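Local coordinates for protein serine protease inhibitor (Schistosoma haematobium, PDB 3STO) that is a serpin that probably inhibits serine proteases, at residues T119-E124 against M186-V191; F39-L44 against F340-V345; Q167-L172 against V191-D196. One frame throughout, in Å; residues are numbered along the deposited sequence.

Contact 1 (T119-E124 against M186-V191); sequences TGIFVE and MILVNV
Gly120 to Val189 and Phe122 to Ile187 are the hydrogen-bonded pairs of two antiparallel strands, whose axes approach to 4.8 Å and run at 169° to each other. Each pair is joined by two nearly straight N-H...O bonds. The CA-H groups of Thr119, Leu188 and Met186 also point at carbonyl oxygens across the strands.

The side chains divide over two faces. On one face, Ile121 and Leu188 lie side by side and point the same way, with Ile121 CG1 3.8 Å from Leu188 CD2. Val123 runs alongside selenomethionine Met186 in the same manner, its CG2 4.2 Å from Met186 SE. Further along this face Thr119 OG1 stands 3.4 Å from Asn190 ND2. The polar ends of both residues have firmer partners elsewhere: Thr119 OG1 bonds to Thr49 OG1 and Asn190 OD1 to Gln342 NE2.

The other face carries Phe122, Ile187 and Val189. Phe122 CG sits anti to the carbonyl carbon (chi1 -60°), which swings the ring back along its own strand, and CE2 comes 3.9 Å from Gly120 CA, where there is no side chain. The same ring atom meets Val189 CG2 at 3.6 Å, while Val189 CB lies at the ring edge. Ile187 O, already the acceptor for Phe122 N, also lies near the ring plane, 3.6 Å from Phe122 CD2.

Helix 43-55 packs on the face of Ile121 and Leu188 through Ile52, Thr49 and Leu53. Helix 153-167 covers the opposite face, where Trp163 meets the Phe122 ring edge-to-face and also touches Val189. Strand 143-148 flanks 119-124, and strand 339-348 flanks 186-191. These are strands 2A and 3A of serpin beta-sheet A, side by side.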
# COMPACT_ATOMS: atom_id res chain seq x y z
N THR A 119 -5.96 -7.77 -7.50
CA THR A 119 -4.84 -8.40 -8.18
C THR A 119 -5.23 -8.90 -9.56
O THR A 119 -6.15 -9.70 -9.70
CB THR A 119 -4.25 -9.54 -7.36
OG1 THR A 119 -3.66 -9.01 -6.17
CG2 THR A 119 -3.17 -10.27 -8.16
N GLY A 120 -4.53 -8.41 -10.59
CA GLY A 120 -4.70 -8.93 -11.92
C GLY A 120 -3.53 -9.80 -12.29
O GLY A 120 -2.36 -9.38 -12.19
N ILE A 121 -3.83 -11.03 -12.68
CA ILE A 121 -2.82 -11.97 -13.16
C ILE A 121 -2.95 -11.95 -14.68
O ILE A 121 -3.97 -12.36 -15.21
CB ILE A 121 -3.09 -13.39 -12.58
CG1 ILE A 121 -2.91 -13.40 -11.05
CG2 ILE A 121 -2.20 -14.43 -13.23
CD1 ILE A 121 -3.35 -14.73 -10.36
N PHE A 122 -1.94 -11.44 -15.38
CA PHE A 122 -2.01 -11.36 -16.84
C PHE A 122 -1.06 -12.38 -17.50
O PHE A 122 0.16 -12.23 -17.46
CB PHE A 122 -1.75 -9.93 -17.36
CG PHE A 122 -2.73 -8.91 -16.84
CD1 PHE A 122 -3.94 -8.70 -17.48
CD2 PHE A 122 -2.43 -8.16 -15.71
CE1 PHE A 122 -4.84 -7.77 -17.01
CE2 PHE A 122 -3.34 -7.23 -15.21
CZ PHE A 122 -4.54 -7.03 -15.86
N VAL A 123 -1.65 -13.41 -18.11
CA VAL A 123 -0.89 -14.48 -18.76
C VAL A 123 -1.09 -14.53 -20.27
O VAL A 123 -2.22 -14.43 -20.77
CB VAL A 123 -1.26 -15.85 -18.20
CG1 VAL A 123 -0.32 -16.90 -18.75
CG2 VAL A 123 -1.23 -15.85 -16.69
N GLU A 124 0.02 -14.68 -20.98
CA GLU A 124 0.01 -14.98 -22.41
C GLU A 124 -1.01 -16.09 -22.77
O GLU A 124 -1.08 -17.14 -22.10
CB GLU A 124 1.44 -15.39 -22.83
CG GLU A 124 1.54 -16.01 -24.21
CD GLU A 124 1.01 -15.08 -25.26
OE1 GLU A 124 1.55 -13.94 -25.32
OE2 GLU A 124 0.07 -15.46 -26.00
N MSE A 186 4.19 -13.42 -18.35
CA MSE A 186 3.24 -13.14 -17.29
C MSE A 186 3.54 -11.86 -16.54
O MSE A 186 4.70 -11.57 -16.20
CB MSE A 186 3.19 -14.30 -16.30
CG MSE A 186 2.26 -14.05 -15.11
SE MSE A 186 1.97 -15.66 -14.00
CE MSE A 186 3.77 -16.43 -14.10
N ILE A 187 2.48 -11.10 -16.29
CA ILE A 187 2.58 -9.87 -15.52
C ILE A 187 1.55 -9.84 -14.39
O ILE A 187 0.37 -10.12 -14.60
CB ILE A 187 2.37 -8.66 -16.40
CG1 ILE A 187 3.58 -8.48 -17.34
CG2 ILE A 187 2.11 -7.43 -15.51
CD1 ILE A 187 3.46 -7.26 -18.24
N LEU A 188 2.03 -9.54 -13.20
CA LEU A 188 1.16 -9.33 -12.04
C LEU A 188 1.04 -7.84 -11.74
O LEU A 188 2.05 -7.11 -11.76
CB LEU A 188 1.72 -10.03 -10.81
CG LEU A 188 1.96 -11.54 -10.84
CD1 LEU A 188 2.64 -11.96 -9.54
CD2 LEU A 188 0.66 -12.25 -11.02
N VAL A 189 -0.19 -7.41 -11.48
CA VAL A 189 -0.54 -6.01 -11.22
C VAL A 189 -1.38 -5.92 -9.93
O VAL A 189 -2.45 -6.50 -9.83
CB VAL A 189 -1.33 -5.37 -12.40
CG1 VAL A 189 -1.52 -3.88 -12.16
CG2 VAL A 189 -0.59 -5.54 -13.71
N ASN A 190 -0.86 -5.21 -8.93
CA ASN A 190 -1.63 -4.94 -7.72
C ASN A 190 -2.16 -3.49 -7.61
O ASN A 190 -1.46 -2.52 -7.86
CB ASN A 190 -0.87 -5.35 -6.44
CG ASN A 190 -1.71 -5.09 -5.17
OD1 ASN A 190 -1.50 -4.12 -4.43
ND2 ASN A 190 -2.70 -5.95 -4.94
N VAL A 191 -3.43 -3.38 -7.26
CA VAL A 191 -4.10 -2.12 -7.05
C VAL A 191 -4.68 -2.10 -5.63
O VAL A 191 -5.36 -3.05 -5.20
CB VAL A 191 -5.26 -1.91 -8.04
CG1 VAL A 191 -6.11 -0.72 -7.63
CG2 VAL A 191 -4.73 -1.75 -9.46

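Contact 2 (F39-L44 against F340-V345); sequences FLTCPL and FIQTNV
Gln342 extends from its strand and brings its amide to the backbone where strand 39-41 passes into helix 43-55. CG is anti to the backbone N (chi1 -180°) and the chain stays extended, which carries the amide clear of the strand. NE2 donates to Cys42 O at 2.9 Å, with the acceptor in the plane of the amide. OE1 gathers three donors. Thr41 OG1 approaches it in the carbonyl plane at 3.0 Å, whereas Cys42 N, 3.1 Å from OE1, comes from above that plane. Asn344 ND2 is the third, 3.1 Å from Gln342 OE1 and also out of plane. With both ends of the amide engaged, its rotation is fixed.

The apolar part is small: Leu40 CD2 packs on Asn344 CB at 3.6 Å. Other bonds extend the network. Thr41 OG1 meets Tyr26 OH, and Asn344 ND2 meets Asn302 OD1. All the touching residues are buried.

Cys42 is the N-cap of helix 43-55. A buried polar network joining strand 6B and the start of helix B to strand 5A of sheet A is typical of the serpin shutter region.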
# COMPACT_ATOMS: atom_id res chain seq x y z
N PHE A 39 7.33 8.93 -2.03
CA PHE A 39 7.20 7.49 -1.97
C PHE A 39 5.79 7.13 -1.50
O PHE A 39 5.23 7.79 -0.63
CB PHE A 39 8.25 6.89 -1.03
CG PHE A 39 8.08 5.44 -0.84
CD1 PHE A 39 8.54 4.54 -1.81
CD2 PHE A 39 7.41 4.95 0.28
CE1 PHE A 39 8.37 3.13 -1.65
CE2 PHE A 39 7.22 3.55 0.46
CZ PHE A 39 7.71 2.64 -0.52
N LEU A 40 5.23 6.06 -2.07
CA LEU A 40 3.89 5.62 -1.71
C LEU A 40 3.81 4.10 -1.91
O LEU A 40 4.16 3.59 -2.96
CB LEU A 40 2.87 6.34 -2.61
CG LEU A 40 1.41 5.95 -2.58
CD1 LEU A 40 0.89 6.05 -1.18
CD2 LEU A 40 0.58 6.80 -3.52
N THR A 41 3.38 3.37 -0.88
CA THR A 41 3.16 1.94 -1.02
C THR A 41 2.10 1.34 -0.08
O THR A 41 1.88 1.80 1.04
CB THR A 41 4.48 1.15 -0.80
OG1 THR A 41 4.34 -0.18 -1.33
CG2 THR A 41 4.84 1.10 0.70
N CYS A 42 1.50 0.24 -0.55
CA CYS A 42 0.59 -0.59 0.25
C CYS A 42 1.05 -2.06 0.42
O CYS A 42 0.82 -2.91 -0.44
CB CYS A 42 -0.80 -0.55 -0.35
SG CYS A 42 -1.74 -1.97 0.26
N PRO A 43 1.69 -2.35 1.55
CA PRO A 43 2.37 -3.64 1.77
C PRO A 43 1.49 -4.87 1.75
O PRO A 43 1.99 -5.96 1.43
CB PRO A 43 3.01 -3.48 3.15
CG PRO A 43 3.00 -2.01 3.41
CD PRO A 43 1.86 -1.42 2.68
N LEU A 44 0.20 -4.73 2.09
CA LEU A 44 -0.69 -5.90 2.14
C LEU A 44 -1.12 -6.35 0.74
O LEU A 44 -1.45 -7.50 0.51
CB LEU A 44 -1.92 -5.66 3.04
CG LEU A 44 -1.66 -5.42 4.53
CD1 LEU A 44 -2.97 -5.33 5.29
CD2 LEU A 44 -0.79 -6.50 5.14
N PHE A 340 6.09 -7.41 -11.77
CA PHE A 340 5.25 -7.45 -10.60
C PHE A 340 5.18 -5.97 -10.20
O PHE A 340 6.13 -5.37 -9.71
CB PHE A 340 5.90 -8.35 -9.55
CG PHE A 340 5.05 -8.59 -8.32
CD1 PHE A 340 4.18 -7.64 -7.85
CD2 PHE A 340 5.14 -9.78 -7.62
CE1 PHE A 340 3.43 -7.85 -6.71
CE2 PHE A 340 4.38 -10.00 -6.48
CZ PHE A 340 3.53 -9.02 -6.02
N ILE A 341 4.02 -5.39 -10.46
CA ILE A 341 3.87 -3.95 -10.43
C ILE A 341 2.75 -3.58 -9.50
O ILE A 341 1.66 -4.14 -9.60
CB ILE A 341 3.57 -3.39 -11.86
CG1 ILE A 341 4.77 -3.59 -12.79
CG2 ILE A 341 3.30 -1.91 -11.82
CD1 ILE A 341 4.41 -3.43 -14.26
N GLN A 342 3.03 -2.63 -8.60
CA GLN A 342 1.99 -1.99 -7.79
C GLN A 342 1.74 -0.53 -8.24
O GLN A 342 2.66 0.26 -8.40
CB GLN A 342 2.29 -2.07 -6.28
CG GLN A 342 1.21 -1.42 -5.43
CD GLN A 342 1.49 -1.53 -3.94
OE1 GLN A 342 2.32 -0.80 -3.39
NE2 GLN A 342 0.81 -2.45 -3.27
N THR A 343 0.49 -0.20 -8.49
CA THR A 343 0.16 1.13 -8.90
C THR A 343 -0.79 1.71 -7.84
O THR A 343 -1.81 1.09 -7.50
CB THR A 343 -0.43 1.16 -10.31
OG1 THR A 343 -0.84 2.50 -10.63
CG2 THR A 343 -1.62 0.25 -10.42
N ASN A 344 -0.40 2.87 -7.29
CA ASN A 344 -1.06 3.49 -6.13
C ASN A 344 -1.54 4.92 -6.40
O ASN A 344 -0.97 5.65 -7.22
CB ASN A 344 -0.11 3.51 -4.91
CG ASN A 344 0.40 2.13 -4.51
OD1 ASN A 344 -0.35 1.33 -3.95
ND2 ASN A 344 1.67 1.86 -4.80
N VAL A 345 -2.58 5.33 -5.69
CA VAL A 345 -3.00 6.73 -5.68
C VAL A 345 -3.35 7.16 -4.26
O VAL A 345 -4.02 6.43 -3.54
CB VAL A 345 -4.17 7.02 -6.62
CG1 VAL A 345 -5.30 6.04 -6.39
CG2 VAL A 345 -4.64 8.49 -6.44

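Contact 3 (Q167-L172 against V191-D196); sequences QSNGLL and VFYFRD
The Tyr193 ring projects from strand 186-197 toward the turn 168-171, and Leu171 CD1 packs at its edge, 4.1 Å from Tyr193 CE1. The two side chains cross at about a right angle. Beside them Gln167 CB rests on Val191 CG1 at 3.9 Å. Ser168 O lies 3.7 Å from Tyr193 CE1, approaching the ring obliquely. Asn169 CB makes a van der Waals contact with the hydroxyl, 3.8 Å from Tyr193 OH.

Among the polar groups, Asn169 ND2 and Arg195 NH2 are 3.2 Å apart as modelled. Both are donors and form no bond, so this detail is doubtful. One face of the Arg195 guanidinium lies over Tyr193 CE2, which is offset toward the rim of the group.

Hydrogen bonds shape the loop itself. Leu171 N donates to Ser168 O at 3.1 Å, closing a type I' turn with Asn169 and Gly170 at its corners. Ser168 OG binds back to Val164 O. Gln167 OE1 is held by Ser118 OG of the neighbouring strand 112-124.

The end of helix 153-167 and the first residues after it thus pack on strand 186-197, as helix F and its following loop do on sheet A in serpins.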
# COMPACT_ATOMS: atom_id res chain seq x y z
N GLN A 167 -10.28 -0.50 -11.91
CA GLN A 167 -10.12 -0.73 -10.48
C GLN A 167 -9.90 0.57 -9.70
O GLN A 167 -10.23 0.67 -8.52
CB GLN A 167 -8.94 -1.68 -10.21
CG GLN A 167 -8.86 -2.82 -11.16
CD GLN A 167 -9.97 -3.81 -10.97
OE1 GLN A 167 -10.37 -4.10 -9.84
NE2 GLN A 167 -10.49 -4.32 -12.06
N SER A 168 -9.33 1.55 -10.39
CA SER A 168 -8.93 2.81 -9.77
C SER A 168 -10.05 3.83 -9.78
O SER A 168 -9.83 4.99 -9.41
CB SER A 168 -7.73 3.39 -10.52
OG SER A 168 -7.98 3.47 -11.92
N ASN A 169 -11.24 3.41 -10.22
CA ASN A 169 -12.33 4.34 -10.50
C ASN A 169 -11.89 5.50 -11.38
O ASN A 169 -12.31 6.64 -11.15
CB ASN A 169 -12.92 4.89 -9.21
CG ASN A 169 -14.36 4.47 -9.00
OD1 ASN A 169 -14.69 3.28 -9.12
ND2 ASN A 169 -15.23 5.44 -8.72
N GLY A 170 -11.04 5.24 -12.36
CA GLY A 170 -10.54 6.28 -13.24
C GLY A 170 -9.24 6.98 -12.86
O GLY A 170 -8.56 7.53 -13.73
N LEU A 171 -8.88 6.97 -11.58
CA LEU A 171 -7.70 7.71 -11.10
C LEU A 171 -6.34 7.15 -11.56
O LEU A 171 -5.31 7.80 -11.38
CB LEU A 171 -7.73 7.81 -9.56
CG LEU A 171 -8.95 8.44 -8.86
CD1 LEU A 171 -8.74 8.62 -7.36
CD2 LEU A 171 -9.27 9.78 -9.49
N LEU A 172 -6.35 5.94 -12.13
CA LEU A 172 -5.15 5.18 -12.51
C LEU A 172 -4.14 4.96 -11.38
O LEU A 172 -4.21 3.95 -10.65
CB LEU A 172 -4.48 5.76 -13.76
CG LEU A 172 -5.43 5.74 -14.97
CD1 LEU A 172 -4.75 6.18 -16.27
CD2 LEU A 172 -6.06 4.36 -15.13
N VAL A 191 -3.43 -3.38 -7.26
CA VAL A 191 -4.10 -2.12 -7.05
C VAL A 191 -4.68 -2.10 -5.63
O VAL A 191 -5.36 -3.05 -5.20
CB VAL A 191 -5.26 -1.91 -8.04
CG1 VAL A 191 -6.11 -0.72 -7.63
CG2 VAL A 191 -4.73 -1.75 -9.46
N PHE A 192 -4.40 -1.04 -4.90
CA PHE A 192 -4.98 -0.93 -3.56
C PHE A 192 -5.68 0.40 -3.39
O PHE A 192 -5.04 1.45 -3.26
CB PHE A 192 -3.91 -1.10 -2.50
CG PHE A 192 -4.44 -1.55 -1.17
CD1 PHE A 192 -4.82 -0.61 -0.20
CD2 PHE A 192 -4.54 -2.92 -0.87
CE1 PHE A 192 -5.30 -1.05 1.04
CE2 PHE A 192 -5.00 -3.36 0.37
CZ PHE A 192 -5.38 -2.43 1.33
N TYR A 193 -7.00 0.33 -3.41
CA TYR A 193 -7.82 1.53 -3.40
C TYR A 193 -8.47 1.72 -2.03
O TYR A 193 -9.26 0.88 -1.57
CB TYR A 193 -8.87 1.44 -4.51
CG TYR A 193 -9.63 2.71 -4.84
CD1 TYR A 193 -8.99 3.79 -5.42
CD2 TYR A 193 -11.00 2.81 -4.60
CE1 TYR A 193 -9.70 4.95 -5.74
CE2 TYR A 193 -11.72 3.95 -4.92
CZ TYR A 193 -11.07 5.02 -5.49
OH TYR A 193 -11.79 6.16 -5.81
N PHE A 194 -8.11 2.82 -1.38
CA PHE A 194 -8.72 3.24 -0.15
C PHE A 194 -9.56 4.50 -0.39
O PHE A 194 -9.12 5.41 -1.06
CB PHE A 194 -7.64 3.51 0.90
CG PHE A 194 -8.19 3.85 2.24
CD1 PHE A 194 -8.64 5.15 2.52
CD2 PHE A 194 -8.29 2.88 3.24
CE1 PHE A 194 -9.16 5.48 3.78
CE2 PHE A 194 -8.80 3.19 4.49
CZ PHE A 194 -9.25 4.49 4.77
N ARG A 195 -10.75 4.55 0.19
CA ARG A 195 -11.61 5.71 0.03
C ARG A 195 -12.56 5.90 1.22
O ARG A 195 -13.32 4.99 1.60
CB ARG A 195 -12.39 5.62 -1.27
CG ARG A 195 -13.29 6.82 -1.53
CD ARG A 195 -14.66 6.38 -2.04
NE ARG A 195 -14.78 6.43 -3.50
CZ ARG A 195 -15.64 5.70 -4.20
NH1 ARG A 195 -16.44 4.84 -3.57
NH2 ARG A 195 -15.70 5.81 -5.53
N ASP A 196 -12.49 7.08 1.83
CA ASP A 196 -13.43 7.47 2.87
C ASP A 196 -13.41 8.99 3.13
O ASP A 196 -12.43 9.66 2.87
CB ASP A 196 -13.15 6.71 4.16
CG ASP A 196 -14.38 6.65 5.09
OD1 ASP A 196 -15.46 7.14 4.68
OD2 ASP A 196 -14.25 6.15 6.24

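In the fold
Strand 186-197 ties the set together. Contacts 1 and 3 share Val191 on it, with centres about 17 Å apart, and strand 339-348 of contact 2 runs parallel beside it. Asn190 N to Ile341 O (2.8 Å) and Leu188 O to Ile341 N (2.9 Å) are probable hydrogen bonds joining contact 1 to contact 2. Contacts 2 and 3, about 11 Å apart between centres, touch where Thr343 CG2 packs on Val191 CG2. Strands 3A and 5A are thus direct neighbours, as in native, uncleaved serpins. In inhibitory relatives the reactive-centre loop inserts between these two strands after cleavage, so strands 186-197 and 339-348 border the seam that would open.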